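Local coordinates for protein beta-galactosidase (Trichoderma reesei, PDB 3OG2) that probably hydrolyses terminal non-reducing beta-D-galactose residues in beta-D-galactosides, as a glycoprotein of glycoside hydrolase family 35, at residues D449-V454 with T468-T473. Numbering follows the deposited sequence.
Sequences DSKIHV and TAEIFT
Lys-451 packs across Glu-470: its chain, bent at chi2 and chi4, crosses that of the glutamate at about a right angle, CG lying 3.9 Å from Glu-470 OE1. Its NZ turns back to Asp-449 OD2 in a 3.0 Å salt bridge, and NZ also forms a salt bridge with Glu-491. A water sits between the two carboxylates, 2.7 Å from both Asp-449 OD1 and Glu-470 OE1; a second water joins Lys-451 NZ to Glu-470 OE1. At Ile-452 the backbone takes over: its N donates to Glu-470 OE2 (2.9 Å, 159°), reaching the oxygen from above the carboxylate plane, while Lys-309 pairs with the same OE2. Replacing Glu-470 with an alanine would probably leave the Ile-452 amide and the Lys-309 charge without their mate in a buried place. Strands 450-454 and 470-473 belong to different beta-sheets of domain 2; their axes come within 7.2 Å and their directions differ by 85°, so side chains and water bridge them in place of a backbone ladder. One such water donates to both Ile-452 O (2.6 Å) and Ala-469 O. With CG anti to its carbonyl carbon (chi1 -55°), His-453 brings the edge of its ring to Thr-468 O, 2.8 Å from ND1 in a weak, bent bond; Thr-468 CB lies off-centre over the ring face as a CH-pi contact, and NE2 bonds to Tyr-423. Val-454 CG2 packs on Ile-471 CD1 at 3.8 Å, with Val-454 also on Phe-407 of strand 406-412 and Ile-471 on Phe-368 of helix 357-370.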
loop_
_atom_site.group_PDB
_atom_site.type_symbol
_atom_site.label_atom_id
_atom_site.label_comp_id
_atom_site.label_asym_id
_atom_site.label_seq_id
_atom_site.Cartn_x
_atom_site.Cartn_y
_atom_site.Cartn_z
ATOM N N ASP A 449 24.084 -1.910 7.707
ATOM C CA ASP A 449 24.306 -2.042 6.258
ATOM C C ASP A 449 24.556 -3.499 5.933
ATOM O O ASP A 449 24.976 -4.292 6.786
ATOM C CB ASP A 449 25.458 -1.140 5.803
ATOM C CG ASP A 449 25.415 -0.915 4.314
ATOM O OD1 ASP A 449 24.444 -1.289 3.580
ATOM O OD2 ASP A 449 26.410 -0.375 3.745
ATOM N N SER A 450 24.286 -3.842 4.695
ATOM C CA SER A 450 24.614 -5.175 4.145
ATOM C C SER A 450 25.022 -4.969 2.694
ATOM O O SER A 450 24.502 -4.095 2.019
ATOM C CB SER A 450 23.383 -6.063 4.253
ATOM O OG SER A 450 23.610 -7.331 3.673
ATOM N N LYS A 451 25.977 -5.769 2.226
ATOM C CA LYS A 451 26.485 -5.598 0.873
ATOM C C LYS A 451 26.439 -6.906 0.141
ATOM O O LYS A 451 26.537 -7.938 0.787
ATOM C CB LYS A 451 27.942 -5.115 0.884
ATOM C CG LYS A 451 27.962 -3.699 1.495
ATOM C CD LYS A 451 29.013 -2.795 0.917
ATOM C CE LYS A 451 29.152 -1.590 1.845
ATOM N NZ LYS A 451 28.259 -0.497 1.356
ATOM N N ILE A 452 26.350 -6.835 -1.169
ATOM C CA ILE A 452 26.554 -7.984 -2.027
ATOM C C ILE A 452 27.855 -7.765 -2.796
ATOM O O ILE A 452 28.015 -6.832 -3.571
ATOM C CB ILE A 452 25.374 -8.229 -2.980
ATOM C CG1 ILE A 452 24.062 -7.892 -2.265
ATOM C CG2 ILE A 452 25.437 -9.644 -3.552
ATOM C CD1 ILE A 452 22.982 -8.958 -2.257
ATOM N N HIS A 453 28.829 -8.660 -2.544
ATOM C CA HIS A 453 30.071 -8.700 -3.318
ATOM C C HIS A 453 29.905 -9.766 -4.391
ATOM O O HIS A 453 29.133 -10.713 -4.207
ATOM C CB HIS A 453 31.277 -9.002 -2.454
ATOM C CG HIS A 453 31.452 -8.067 -1.299
ATOM N ND1 HIS A 453 31.210 -6.699 -1.357
ATOM C CD2 HIS A 453 31.872 -8.284 -0.046
ATOM C CE1 HIS A 453 31.478 -6.138 -0.168
ATOM N NE2 HIS A 453 31.874 -7.097 0.651
ATOM N N VAL A 454 30.597 -9.627 -5.523
ATOM C CA VAL A 454 30.450 -10.593 -6.602
ATOM C C VAL A 454 31.794 -11.082 -7.113
ATOM O O VAL A 454 32.813 -10.406 -7.014
ATOM C CB VAL A 454 29.661 -9.991 -7.802
ATOM C CG1 VAL A 454 28.231 -9.620 -7.398
ATOM C CG2 VAL A 454 30.335 -8.764 -8.379
ATOM N N THR A 468 33.970 -5.559 -4.845
ATOM C CA THR A 468 33.429 -5.355 -3.521
ATOM C C THR A 468 32.368 -4.262 -3.585
ATOM O O THR A 468 31.363 -4.302 -2.845
ATOM C CB THR A 468 34.495 -4.962 -2.494
ATOM O OG1 THR A 468 35.043 -3.680 -2.846
ATOM C CG2 THR A 468 35.682 -5.936 -2.514
ATOM N N ALA A 469 32.533 -3.297 -4.488
ATOM C CA ALA A 469 31.472 -2.291 -4.619
ATOM C C ALA A 469 30.234 -2.893 -5.239
ATOM O O ALA A 469 30.336 -3.833 -6.045
ATOM C CB ALA A 469 32.030 -1.184 -5.538
ATOM N N GLU A 470 29.085 -2.324 -4.902
ATOM C CA GLU A 470 27.837 -2.860 -5.405
ATOM C C GLU A 470 27.524 -2.325 -6.781
ATOM O O GLU A 470 27.923 -1.224 -7.162
ATOM C CB GLU A 470 26.739 -2.521 -4.365
ATOM C CG GLU A 470 27.027 -3.344 -3.081
ATOM C CD GLU A 470 25.930 -3.257 -2.051
ATOM O OE1 GLU A 470 25.838 -2.204 -1.347
ATOM O OE2 GLU A 470 25.171 -4.263 -1.964
ATOM N N ILE A 471 26.831 -3.140 -7.553
ATOM C CA ILE A 471 26.472 -2.778 -8.912
ATOM C C ILE A 471 25.107 -2.118 -8.900
ATOM O O ILE A 471 24.153 -2.667 -8.335
ATOM C CB ILE A 471 26.422 -4.045 -9.774
ATOM C CG1 ILE A 471 27.812 -4.627 -9.969
ATOM C CG2 ILE A 471 25.798 -3.783 -11.152
ATOM C CD1 ILE A 471 28.078 -5.952 -9.427
ATOM N N PHE A 472 25.019 -0.942 -9.472
ATOM C CA PHE A 472 23.733 -0.263 -9.687
ATOM C C PHE A 472 23.128 -0.729 -11.013
ATOM O O PHE A 472 21.990 -1.188 -11.074
ATOM C CB PHE A 472 23.923 1.270 -9.627
ATOM C CG PHE A 472 22.635 1.946 -10.044
ATOM C CD1 PHE A 472 21.524 1.924 -9.184
ATOM C CD2 PHE A 472 22.524 2.587 -11.264
ATOM C CE1 PHE A 472 20.345 2.540 -9.571
ATOM C CE2 PHE A 472 21.329 3.201 -11.646
ATOM C CZ PHE A 472 20.237 3.198 -10.792
ATOM N N THR A 473 23.886 -0.628 -12.101
ATOM C CA THR A 473 23.412 -1.094 -13.401
ATOM C C THR A 473 24.594 -1.281 -14.317
ATOM O O THR A 473 25.729 -0.820 -14.005
ATOM C CB THR A 473 22.392 -0.111 -14.023
ATOM O OG1 THR A 473 21.667 -0.790 -15.057
ATOM C CG2 THR A 473 23.070 1.111 -14.654
HETATM O O HOH W 1 24.779 -1.018 0.881
HETATM O O HOH W 2 27.956 -0.466 -1.403
HETATM O O HOH W 3 26.147 -5.655 -6.285
HETATM O O HOH W 4 28.882 -6.324 -5.921
#